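Local coordinates for 3-oxoacyl-[acyl-carrier protein] synthase (Thermus thermophilus, PDB 1UB7) that probably catalyses the first condensation of fatty acid synthesis, joining an acetyl group from acetyl-CoA to malonyl-ACP to give 3-oxobutanoyl-ACP, and works as a homodimer, at residues L7-V11 with P283-K287; V77-T81 with V135-L140; F173-V177 with E228-G234; E297-L303 with A315-G321. One frame throughout, in Å; residues are numbered along the deposited sequence.

Contact 1. Residues L7-V11 with P283-K287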
loop_
_atom_site.group_PDB
_atom_site.type_symbol
_atom_site.label_atom_id
_atom_site.label_comp_id
_atom_site.label_asym_id
_atom_site.label_seq_id
_atom_site.Cartn_x
_atom_site.Cartn_y
_atom_site.Cartn_z
ATOM N N LEU A 7 -15.305 -15.251 2.078
ATOM C CA LEU A 7 -14.992 -14.414 3.235
ATOM C C LEU A 7 -14.618 -15.269 4.434
ATOM O O LEU A 7 -15.105 -16.386 4.586
ATOM C CB LEU A 7 -16.208 -13.552 3.597
ATOM C CG LEU A 7 -16.270 -12.859 4.968
ATOM C CD1 LEU A 7 -15.354 -11.632 4.996
ATOM C CD2 LEU A 7 -17.712 -12.444 5.252
ATOM N N GLY A 8 -13.748 -14.728 5.278
ATOM C CA GLY A 8 -13.323 -15.410 6.485
ATOM C C GLY A 8 -12.715 -14.360 7.402
ATOM O O GLY A 8 -12.326 -13.291 6.922
ATOM N N ALA A 9 -12.631 -14.632 8.707
ATOM C CA ALA A 9 -12.044 -13.680 9.657
ATOM C C ALA A 9 -11.521 -14.396 10.884
ATOM O O ALA A 9 -11.802 -15.569 11.090
ATOM C CB ALA A 9 -13.060 -12.607 10.054
ATOM N N TYR A 10 -10.765 -13.682 11.707
ATOM C CA TYR A 10 -10.155 -14.273 12.891
ATOM C C TYR A 10 -9.838 -13.212 13.929
ATOM O O TYR A 10 -9.550 -12.069 13.582
ATOM C CB TYR A 10 -8.840 -14.950 12.481
ATOM C CG TYR A 10 -7.930 -15.359 13.630
ATOM C CD1 TYR A 10 -8.053 -16.614 14.237
ATOM C CD2 TYR A 10 -6.911 -14.509 14.082
ATOM C CE1 TYR A 10 -7.179 -17.014 15.255
ATOM C CE2 TYR A 10 -6.033 -14.899 15.097
ATOM C CZ TYR A 10 -6.175 -16.154 15.674
ATOM O OH TYR A 10 -5.303 -16.566 16.650
ATOM N N VAL A 11 -9.913 -13.581 15.203
ATOM C CA VAL A 11 -9.538 -12.661 16.274
ATOM C C VAL A 11 -8.667 -13.483 17.171
ATOM O O VAL A 11 -8.838 -14.691 17.270
ATOM C CB VAL A 11 -10.720 -12.139 17.116
ATOM C CG1 VAL A 11 -11.402 -10.984 16.405
ATOM C CG2 VAL A 11 -11.691 -13.262 17.415
ATOM N N PRO A 283 -14.619 -6.681 7.796
ATOM C CA PRO A 283 -14.755 -8.099 7.438
ATOM C C PRO A 283 -15.190 -8.965 8.637
ATOM O O PRO A 283 -15.928 -9.933 8.457
ATOM C CB PRO A 283 -13.375 -8.462 6.869
ATOM C CG PRO A 283 -12.448 -7.350 7.379
ATOM C CD PRO A 283 -13.330 -6.132 7.332
ATOM N N LEU A 284 -14.749 -8.614 9.849
ATOM C CA LEU A 284 -15.154 -9.345 11.060
ATOM C C LEU A 284 -16.666 -9.264 11.225
ATOM O O LEU A 284 -17.311 -10.249 11.584
ATOM C CB LEU A 284 -14.492 -8.752 12.312
ATOM C CG LEU A 284 -13.064 -9.216 12.592
ATOM C CD1 LEU A 284 -12.441 -8.362 13.651
ATOM C CD2 LEU A 284 -13.086 -10.703 13.024
ATOM N N ALA A 285 -17.223 -8.083 10.962
ATOM C CA ALA A 285 -18.660 -7.857 11.062
ATOM C C ALA A 285 -19.442 -8.575 9.964
ATOM O O ALA A 285 -20.467 -9.202 10.239
ATOM C CB ALA A 285 -18.968 -6.350 11.023
ATOM N N LEU A 286 -18.975 -8.481 8.722
ATOM C CA LEU A 286 -19.673 -9.151 7.620
ATOM C C LEU A 286 -19.802 -10.647 7.878
ATOM O O LEU A 286 -20.839 -11.251 7.580
ATOM C CB LEU A 286 -18.931 -8.945 6.300
ATOM C CG LEU A 286 -18.965 -7.531 5.740
ATOM C CD1 LEU A 286 -17.946 -7.407 4.629
ATOM C CD2 LEU A 286 -20.362 -7.214 5.253
ATOM N N LYS A 287 -18.738 -11.235 8.423
ATOM C CA LYS A 287 -18.714 -12.665 8.716
ATOM C C LYS A 287 -19.847 -13.048 9.662
ATOM O O LYS A 287 -20.572 -14.012 9.399
ATOM C CB LYS A 287 -17.375 -13.080 9.338
ATOM C CG LYS A 287 -17.329 -14.562 9.700
ATOM C CD LYS A 287 -16.136 -14.899 10.583
ATOM C CE LYS A 287 -16.134 -16.373 10.959
ATOM N NZ LYS A 287 -14.900 -16.713 11.696
#

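Contact 2. Residues V77-T81 with V135-L140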
loop_
_atom_site.group_PDB
_atom_site.type_symbol
_atom_site.label_atom_id
_atom_site.label_comp_id
_atom_site.label_asym_id
_atom_site.label_seq_id
_atom_site.Cartn_x
_atom_site.Cartn_y
_atom_site.Cartn_z
ATOM N N VAL A 77 -2.805 -6.681 1.210
ATOM C CA VAL A 77 -3.049 -6.674 2.648
ATOM C C VAL A 77 -3.241 -5.236 3.130
ATOM O O VAL A 77 -2.312 -4.426 3.102
ATOM C CB VAL A 77 -1.882 -7.309 3.443
ATOM C CG1 VAL A 77 -2.025 -6.988 4.928
ATOM C CG2 VAL A 77 -1.878 -8.840 3.249
ATOM N N ALA A 78 -4.451 -4.895 3.536
ATOM C CA ALA A 78 -4.679 -3.553 4.051
ATOM C C ALA A 78 -4.327 -3.630 5.525
ATOM O O ALA A 78 -4.965 -4.363 6.286
ATOM C CB ALA A 78 -6.122 -3.148 3.874
ATOM N N THR A 79 -3.286 -2.906 5.912
ATOM C CA THR A 79 -2.839 -2.894 7.297
ATOM C C THR A 79 -2.096 -1.603 7.568
ATOM O O THR A 79 -1.744 -0.878 6.637
ATOM C CB THR A 79 -1.875 -4.074 7.589
ATOM O OG1 THR A 79 -1.559 -4.101 8.992
ATOM C CG2 THR A 79 -0.576 -3.930 6.770
ATOM N N ASN A 80 -1.866 -1.323 8.844
ATOM C CA ASN A 80 -1.119 -0.134 9.252
ATOM C C ASN A 80 -0.080 -0.565 10.284
ATOM O O ASN A 80 0.620 0.257 10.874
ATOM C CB ASN A 80 -2.067 0.922 9.827
ATOM C CG ASN A 80 -3.028 1.476 8.777
ATOM O OD1 ASN A 80 -2.654 2.311 7.943
ATOM N ND2 ASN A 80 -4.266 1.005 8.808
ATOM N N THR A 81 0.005 -1.878 10.501
ATOM C CA THR A 81 0.976 -2.440 11.424
ATOM C C THR A 81 1.650 -3.658 10.792
ATOM O O THR A 81 1.664 -4.733 11.380
ATOM C CB THR A 81 0.333 -2.866 12.792
ATOM O OG1 THR A 81 -0.731 -3.798 12.573
ATOM C CG2 THR A 81 -0.206 -1.636 13.541
ATOM N N VAL A 135 -7.058 -8.629 2.142
ATOM C CA VAL A 135 -7.010 -8.866 3.579
ATOM C C VAL A 135 -6.963 -7.583 4.409
ATOM O O VAL A 135 -6.264 -6.637 4.059
ATOM C CB VAL A 135 -5.769 -9.714 3.940
ATOM C CG1 VAL A 135 -5.648 -9.863 5.449
ATOM C CG2 VAL A 135 -5.838 -11.064 3.252
ATOM N N GLY A 136 -7.733 -7.560 5.495
ATOM C CA GLY A 136 -7.734 -6.432 6.413
ATOM C C GLY A 136 -7.177 -7.023 7.696
ATOM O O GLY A 136 -7.838 -7.851 8.313
ATOM N N ALA A 137 -5.961 -6.642 8.088
ATOM C CA ALA A 137 -5.347 -7.199 9.297
ATOM C C ALA A 137 -4.520 -6.194 10.095
ATOM O O ALA A 137 -3.637 -5.521 9.549
ATOM C CB ALA A 137 -4.475 -8.407 8.929
ATOM N N GLU A 138 -4.794 -6.137 11.403
ATOM C CA GLU A 138 -4.134 -5.207 12.333
ATOM C C GLU A 138 -3.748 -5.786 13.684
ATOM O O GLU A 138 -4.547 -6.451 14.326
ATOM C CB GLU A 138 -5.046 -4.011 12.611
ATOM C CG GLU A 138 -5.238 -3.084 11.440
ATOM C CD GLU A 138 -4.141 -2.050 11.337
ATOM O OE1 GLU A 138 -2.957 -2.404 11.515
ATOM O OE2 GLU A 138 -4.468 -0.879 11.064
ATOM N N ALA A 139 -2.524 -5.511 14.118
ATOM C CA ALA A 139 -2.054 -5.951 15.429
ATOM C C ALA A 139 -1.740 -4.656 16.180
ATOM O O ALA A 139 -0.587 -4.344 16.451
ATOM C CB ALA A 139 -0.796 -6.799 15.296
ATOM N N LEU A 140 -2.777 -3.894 16.499
ATOM C CA LEU A 140 -2.589 -2.622 17.181
ATOM C C LEU A 140 -1.956 -2.762 18.549
ATOM O O LEU A 140 -1.260 -1.862 19.007
ATOM C CB LEU A 140 -3.922 -1.890 17.277
ATOM C CG LEU A 140 -4.373 -1.490 15.868
ATOM C CD1 LEU A 140 -5.867 -1.168 15.840
ATOM C CD2 LEU A 140 -3.509 -0.315 15.397
#

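Contact 3. Residues F173-V177 with E228-G234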
loop_
_atom_site.group_PDB
_atom_site.type_symbol
_atom_site.label_atom_id
_atom_site.label_comp_id
_atom_site.label_asym_id
_atom_site.label_seq_id
_atom_site.Cartn_x
_atom_site.Cartn_y
_atom_site.Cartn_z
ATOM N N PHE A 173 -20.199 -5.404 -6.660
ATOM C CA PHE A 173 -20.024 -4.009 -6.295
ATOM C C PHE A 173 -20.816 -3.057 -7.200
ATOM O O PHE A 173 -20.786 -3.168 -8.433
ATOM C CB PHE A 173 -18.540 -3.684 -6.318
ATOM C CG PHE A 173 -17.792 -4.252 -5.148
ATOM C CD1 PHE A 173 -18.019 -3.762 -3.858
ATOM C CD2 PHE A 173 -16.875 -5.293 -5.322
ATOM C CE1 PHE A 173 -17.344 -4.301 -2.762
ATOM C CE2 PHE A 173 -16.199 -5.837 -4.231
ATOM C CZ PHE A 173 -16.432 -5.340 -2.948
ATOM N N ARG A 174 -21.532 -2.125 -6.581
ATOM C CA ARG A 174 -22.334 -1.179 -7.338
ATOM C C ARG A 174 -21.762 0.223 -7.273
ATOM O O ARG A 174 -22.004 1.038 -8.160
ATOM C CB ARG A 174 -23.775 -1.185 -6.827
ATOM C CG ARG A 174 -24.431 -2.550 -6.920
ATOM C CD ARG A 174 -25.918 -2.479 -6.672
ATOM N NE ARG A 174 -26.580 -1.663 -7.682
ATOM C CZ ARG A 174 -27.896 -1.517 -7.780
ATOM N NH1 ARG A 174 -28.697 -2.140 -6.925
ATOM N NH2 ARG A 174 -28.411 -0.749 -8.732
ATOM N N SER A 175 -20.996 0.505 -6.227
ATOM C CA SER A 175 -20.396 1.820 -6.083
ATOM C C SER A 175 -19.295 1.845 -5.043
ATOM O O SER A 175 -19.186 0.952 -4.200
ATOM C CB SER A 175 -21.456 2.850 -5.691
ATOM O OG SER A 175 -21.970 2.564 -4.401
ATOM N N PHE A 176 -18.489 2.897 -5.117
ATOM C CA PHE A 176 -17.388 3.128 -4.192
ATOM C C PHE A 176 -17.270 4.638 -4.034
ATOM O O PHE A 176 -17.373 5.386 -5.011
ATOM C CB PHE A 176 -16.039 2.623 -4.754
ATOM C CG PHE A 176 -15.874 1.121 -4.764
ATOM C CD1 PHE A 176 -15.553 0.433 -3.595
ATOM C CD2 PHE A 176 -16.015 0.403 -5.961
ATOM C CE1 PHE A 176 -15.372 -0.965 -3.610
ATOM C CE2 PHE A 176 -15.840 -0.992 -5.998
ATOM C CZ PHE A 176 -15.518 -1.679 -4.818
ATOM N N VAL A 177 -17.074 5.077 -2.800
ATOM C CA VAL A 177 -16.859 6.475 -2.509
ATOM C C VAL A 177 -15.611 6.405 -1.656
ATOM O O VAL A 177 -15.615 5.778 -0.594
ATOM C CB VAL A 177 -18.035 7.098 -1.718
ATOM C CG1 VAL A 177 -17.655 8.494 -1.211
ATOM C CG2 VAL A 177 -19.262 7.190 -2.622
ATOM N N GLU A 228 -23.943 9.136 -0.484
ATOM C CA GLU A 228 -23.294 9.313 -1.776
ATOM C C GLU A 228 -23.153 7.951 -2.447
ATOM O O GLU A 228 -23.479 7.777 -3.626
ATOM C CB GLU A 228 -21.921 9.938 -1.567
ATOM C CG GLU A 228 -21.346 10.621 -2.782
ATOM C CD GLU A 228 -19.948 11.142 -2.522
ATOM O OE1 GLU A 228 -19.684 11.589 -1.381
ATOM O OE2 GLU A 228 -19.119 11.111 -3.457
ATOM N N ALA A 229 -22.673 6.980 -1.680
ATOM C CA ALA A 229 -22.503 5.628 -2.189
ATOM C C ALA A 229 -23.847 5.022 -2.577
ATOM O O ALA A 229 -24.019 4.528 -3.699
ATOM C CB ALA A 229 -21.832 4.765 -1.150
ATOM N N ILE A 230 -24.809 5.057 -1.656
ATOM C CA ILE A 230 -26.121 4.487 -1.962
ATOM C C ILE A 230 -26.646 5.174 -3.217
ATOM O O ILE A 230 -27.150 4.529 -4.159
ATOM C CB ILE A 230 -27.111 4.686 -0.799
ATOM C CG1 ILE A 230 -26.595 3.959 0.451
ATOM C CG2 ILE A 230 -28.478 4.136 -1.186
ATOM C CD1 ILE A 230 -27.180 4.463 1.762
ATOM N N GLU A 231 -26.499 6.490 -3.241
ATOM C CA GLU A 231 -26.946 7.246 -4.386
ATOM C C GLU A 231 -26.152 6.833 -5.623
ATOM O O GLU A 231 -26.736 6.510 -6.655
ATOM C CB GLU A 231 -26.812 8.752 -4.116
ATOM C CG GLU A 231 -26.806 9.644 -5.354
ATOM C CD GLU A 231 -27.949 9.368 -6.324
ATOM O OE1 GLU A 231 -27.971 9.999 -7.405
ATOM O OE2 GLU A 231 -28.824 8.528 -6.017
ATOM N N LYS A 232 -24.825 6.806 -5.528
ATOM C CA LYS A 232 -24.031 6.439 -6.701
ATOM C C LYS A 232 -24.374 5.021 -7.169
ATOM O O LYS A 232 -24.252 4.698 -8.359
ATOM C CB LYS A 232 -22.528 6.559 -6.406
ATOM C CG LYS A 232 -21.704 6.838 -7.660
ATOM C CD LYS A 232 -20.195 6.694 -7.442
ATOM C CE LYS A 232 -19.623 7.741 -6.506
ATOM N NZ LYS A 232 -18.136 7.625 -6.444
ATOM N N ALA A 233 -24.819 4.184 -6.232
ATOM C CA ALA A 233 -25.188 2.801 -6.528
ATOM C C ALA A 233 -26.529 2.653 -7.261
ATOM O O ALA A 233 -26.834 1.587 -7.796
ATOM C CB ALA A 233 -25.218 1.986 -5.228
ATOM N N GLY A 234 -27.334 3.711 -7.282
ATOM C CA GLY A 234 -28.626 3.635 -7.949
ATOM C C GLY A 234 -29.711 3.047 -7.053
ATOM O O GLY A 234 -30.614 2.350 -7.524
#

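Contact 4. Residues E297-L303 with A315-G321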
loop_
_atom_site.group_PDB
_atom_site.type_symbol
_atom_site.label_atom_id
_atom_site.label_comp_id
_atom_site.label_asym_id
_atom_site.label_seq_id
_atom_site.Cartn_x
_atom_site.Cartn_y
_atom_site.Cartn_z
ATOM N N GLU A 297 -27.392 -13.894 -0.154
ATOM C CA GLU A 297 -27.245 -13.661 -1.571
ATOM C C GLU A 297 -28.403 -12.801 -2.024
ATOM O O GLU A 297 -29.558 -13.096 -1.716
ATOM C CB GLU A 297 -27.244 -14.981 -2.326
ATOM C CG GLU A 297 -27.198 -14.811 -3.817
ATOM C CD GLU A 297 -26.560 -15.993 -4.504
ATOM O OE1 GLU A 297 -25.362 -16.250 -4.257
ATOM O OE2 GLU A 297 -27.251 -16.667 -5.290
ATOM N N GLY A 298 -28.092 -11.714 -2.724
ATOM C CA GLY A 298 -29.135 -10.830 -3.209
ATOM C C GLY A 298 -29.341 -9.542 -2.434
ATOM O O GLY A 298 -29.931 -8.608 -2.976
ATOM N N ASP A 299 -28.867 -9.480 -1.187
ATOM C CA ASP A 299 -29.024 -8.278 -0.364
ATOM C C ASP A 299 -28.087 -7.145 -0.781
ATOM O O ASP A 299 -27.016 -7.371 -1.359
ATOM C CB ASP A 299 -28.737 -8.564 1.114
ATOM C CG ASP A 299 -29.718 -9.543 1.743
ATOM O OD1 ASP A 299 -30.908 -9.577 1.330
ATOM O OD2 ASP A 299 -29.287 -10.262 2.678
ATOM N N HIS A 300 -28.492 -5.917 -0.475
ATOM C CA HIS A 300 -27.664 -4.763 -0.776
ATOM C C HIS A 300 -27.021 -4.374 0.536
ATOM O O HIS A 300 -27.706 -3.998 1.481
ATOM C CB HIS A 300 -28.506 -3.613 -1.313
ATOM C CG HIS A 300 -29.229 -3.949 -2.575
ATOM N ND1 HIS A 300 -28.606 -4.546 -3.649
ATOM C CD2 HIS A 300 -30.528 -3.794 -2.932
ATOM C CE1 HIS A 300 -29.488 -4.749 -4.613
ATOM N NE2 HIS A 300 -30.662 -4.301 -4.203
ATOM N N VAL A 301 -25.700 -4.490 0.600
ATOM C CA VAL A 301 -24.977 -4.153 1.810
ATOM C C VAL A 301 -24.136 -2.900 1.622
ATOM O O VAL A 301 -23.521 -2.685 0.568
ATOM C CB VAL A 301 -24.055 -5.306 2.237
ATOM C CG1 VAL A 301 -23.528 -5.055 3.651
ATOM C CG2 VAL A 301 -24.811 -6.625 2.152
ATOM N N LEU A 302 -24.117 -2.064 2.649
ATOM C CA LEU A 302 -23.332 -0.856 2.583
ATOM C C LEU A 302 -22.215 -0.939 3.580
ATOM O O LEU A 302 -22.439 -1.287 4.743
ATOM C CB LEU A 302 -24.163 0.383 2.890
ATOM C CG LEU A 302 -23.219 1.587 2.942
ATOM C CD1 LEU A 302 -23.828 2.715 2.166
ATOM C CD2 LEU A 302 -22.891 1.969 4.410
ATOM N N LEU A 303 -21.014 -0.605 3.112
ATOM C CA LEU A 303 -19.814 -0.611 3.936
ATOM C C LEU A 303 -19.345 0.836 3.981
ATOM O O LEU A 303 -19.411 1.544 2.968
ATOM C CB LEU A 303 -18.723 -1.482 3.299
ATOM C CG LEU A 303 -19.086 -2.898 2.839
ATOM C CD1 LEU A 303 -17.884 -3.540 2.159
ATOM C CD2 LEU A 303 -19.526 -3.737 4.035
ATOM N N ALA A 315 -18.858 1.701 0.353
ATOM C CA ALA A 315 -19.180 0.888 -0.805
ATOM C C ALA A 315 -20.543 0.210 -0.681
ATOM O O ALA A 315 -21.036 -0.055 0.420
ATOM C CB ALA A 315 -18.092 -0.161 -1.007
ATOM N N VAL A 316 -21.152 -0.049 -1.831
ATOM C CA VAL A 316 -22.433 -0.718 -1.899
ATOM C C VAL A 316 -22.164 -1.957 -2.736
ATOM O O VAL A 316 -21.670 -1.867 -3.868
ATOM C CB VAL A 316 -23.508 0.164 -2.578
ATOM C CG1 VAL A 316 -24.712 -0.687 -2.979
ATOM C CG2 VAL A 316 -23.945 1.267 -1.623
ATOM N N LEU A 317 -22.498 -3.106 -2.154
ATOM C CA LEU A 317 -22.282 -4.411 -2.756
ATOM C C LEU A 317 -23.533 -5.259 -2.657
ATOM O O LEU A 317 -24.106 -5.398 -1.576
ATOM C CB LEU A 317 -21.159 -5.122 -1.992
ATOM C CG LEU A 317 -20.912 -6.610 -2.224
ATOM C CD1 LEU A 317 -20.337 -6.838 -3.621
ATOM C CD2 LEU A 317 -19.954 -7.122 -1.172
ATOM N N THR A 318 -23.964 -5.815 -3.786
ATOM C CA THR A 318 -25.120 -6.700 -3.801
ATOM C C THR A 318 -24.498 -8.070 -3.528
ATOM O O THR A 318 -23.835 -8.648 -4.393
ATOM C CB THR A 318 -25.823 -6.699 -5.175
ATOM O OG1 THR A 318 -26.552 -5.472 -5.344
ATOM C CG2 THR A 318 -26.783 -7.874 -5.287
ATOM N N TRP A 319 -24.712 -8.571 -2.311
ATOM C CA TRP A 319 -24.154 -9.841 -1.852
ATOM C C TRP A 319 -24.351 -11.084 -2.728
ATOM O O TRP A 319 -25.352 -11.227 -3.429
ATOM C CB TRP A 319 -24.669 -10.142 -0.440
ATOM C CG TRP A 319 -23.739 -11.014 0.335
ATOM C CD1 TRP A 319 -23.845 -12.362 0.535
ATOM C CD2 TRP A 319 -22.509 -10.609 0.959
ATOM N NE1 TRP A 319 -22.753 -12.824 1.243
ATOM C CE2 TRP A 319 -21.918 -11.770 1.514
ATOM C CE3 TRP A 319 -21.848 -9.379 1.099
ATOM C CZ2 TRP A 319 -20.692 -11.735 2.203
ATOM C CZ3 TRP A 319 -20.627 -9.346 1.787
ATOM C CH2 TRP A 319 -20.064 -10.516 2.328
ATOM N N GLY A 320 -23.374 -11.983 -2.675
ATOM C CA GLY A 320 -23.477 -13.217 -3.427
ATOM C C GLY A 320 -23.142 -13.129 -4.898
ATOM O O GLY A 320 -22.274 -12.358 -5.307
ATOM N N GLY A 321 -23.857 -13.917 -5.693
ATOM C CA GLY A 321 -23.629 -13.955 -7.122
ATOM C C GLY A 321 -22.456 -14.872 -7.407
ATOM O O GLY A 321 -22.063 -15.042 -8.561
#

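Contact 1. Residues L7-V11 with P283-K287
K287 reaches across A9 like an outstretched arm. Its CB starts beside L7, 4.1 Å from L7 CD2. With CG anti to the backbone N (chi1 178°) and the rest of the chain extended, CD then runs past the methyl of A9, 3.9 Å from A9 CB. The tip, K287 NZ, gives A9 O only a weak hydrogen bond of 3.4 Å; its stronger partner is D60 of helix 50-64, in a salt bridge, and D60 also accepts from the backbone N of A9.

The rest is apolar. L7 splays its two methyls over the helix backbone, CD2 3.5 Å from K287 N and CD1 3.9 Å from P283 O. L284 sends CD2 between A9 and V11, 3.5 Å from A9 CB and 3.8 Å from V11 CG1. An alanine in place of L7 lacks both branches, which would probably open a gap over the P283-K287 helix turn and take away the methyl that L286 CB rests on.

Strand 3-10 is bonded to strand 158-165 at the margin of its sheet, while helix 281-292 also packs on W113 of helix 112-125 and on V244 of strand 242-245, a helix buried between two sheets.

Contact 2. Residues V77-T81 with V135-L140
E138 turns its carboxylate across to N80 and T81, thanks to a chain bent at chi2 (-85°). OE1 takes two bonds from different directions: T81 OG1, 2.8 Å away, comes nearly straight on along the C-O bond, whereas the backbone N of N80, 3.1 Å away, approaches from above the carboxylate plane. OE2 is met by N80 ND2 at 2.9 Å, again from above that plane although OE2 lies in the plane of the amide; the two flat groups are 39° apart. S278 OG also bonds to OE2, and together these bonds fix the group's rotation.

The threonines tie in the backbone. T81 OG1 accepts a nearly straight bond from A139 N (2.9 Å), and T79 OG1 donates to A137 O (2.6 Å) while accepting from T81 N in an ST turn. With an alanine in place of E138, the backbone N and amide of N80 and the T81 hydroxyl would probably each lose an acceptor.

Upstream, the two segments pair as parallel strands through A78 N to V135 O (2.6 Å) and A137 N to A78 O (3.1 Å), with V77 and V135 side by side. F86 and V193 of the second subunit pack on N80 and T81. The side chain of L140 is about 5 Å from that of N276, a predicted active-site residue. Here parallel strands of a thiolase-fold core end beside what is probably the catalytic pocket.

Contact 3. Residues F173-V177 with E228-G234
V177 lays its CG2 methyl on the helix backbone at A229, 3.5 Å from A229 N, while CG1 rests against the carboxylate of E228, 3.7 Å from E228 OE1. This is strand-on-helix packing in the thiolase fold: helix 211-233 covers one side of the sheet that strand 172-180 borders, the two short segments running at 141°. F176 points the other way, to helix 112-125 and to L128 of the second subunit.

R174 and S175 both face V316, a classic beta bulge, and both lie against the end of the helix. S175 OG sits between its backbone N and carbonyl carbon (chi1 65°) and donates to A229 O at 2.9 Å, coming from above the carbonyl plane. That oxygen already takes the helical bond from A233 N, so it is gripped twice. K232 bends at chi3 to swing its amine round to the strand, where NZ donates to F176 O at 2.8 Å in the carbonyl plane, and its CE passes 3.9 Å from V177 CG2.

The helix closes in a Schellman motif at G234. Just there the R174 guanidinium lays one face over A233 O: NH2 comes within 3.0 Å of that oxygen, but its N-H is badly aimed and no hydrogen bond forms.

Contact 4. Residues E297-L303 with A315-G321
Strands 300-307 and 311-318 form a beta hairpin, and this contact spans its open end. V301 and L317 are a hydrogen-bonded pair, V301 N reaching L317 O at 2.8 Å in a nearly straight line, and L303 with A315 is another. L302-V316 between them and H300-T318 beyond V301 are non-hydrogen-bonded pairs.

H300 and T318 point the same way, side by side, and T318 OG1 meets the edge of the imidazole in its plane, 2.8 Å from H300 ND1; either may be the donor. On that same face L302 CD1 crosses V316 CG2 obliquely at 4.1 Å, beneath helix 211-233. The other face carries V301 and L303, toward helix 281-292. W319, with CG anti to its backbone N (chi1 -154°), brings the benzo side of its indole to V301, CE3 4.2 Å from V301 CG2, and packs on L286 and V290 as well.

Past the strands the two segments stay joined: W319 N donates to D299 O (2.8 Å) and G298 N to W319 O (2.9 Å). E297 OE1 receives G321 N at 3.1 Å from well above the carboxylate plane, while E297 OE2 is in a salt bridge with R168. G320, with its positive phi, brings its CA to 3.7 Å from E297 OE1. Such an antiparallel hairpin, inside a mixed sheet between two helical layers, belongs to the C-terminal half of the thiolase fold.

Overall arrangement
Contacts 1 and 2 are buried and both reach the sheet that holds strand 3-10, yet one is mostly apolar packing edged by a lysine and the other a dense polar network near the predicted active site. Contacts 3 and 4 are only partly buried and share the second sheet: R174 N probably bonds to V316 O where strand 172-180 pairs with 311-318, so the bulge of contact 3 is built on the hairpin of contact 4. Contact 4 relies chiefly on backbone bonds, contact 3 on valine packing and on side chains bonded to backbone carbonyls. Contact 1 links the two sheets, since L286 packs on L303, V301 and W319; contacts 2 and 4 lie about 23 Å apart, centre to centre.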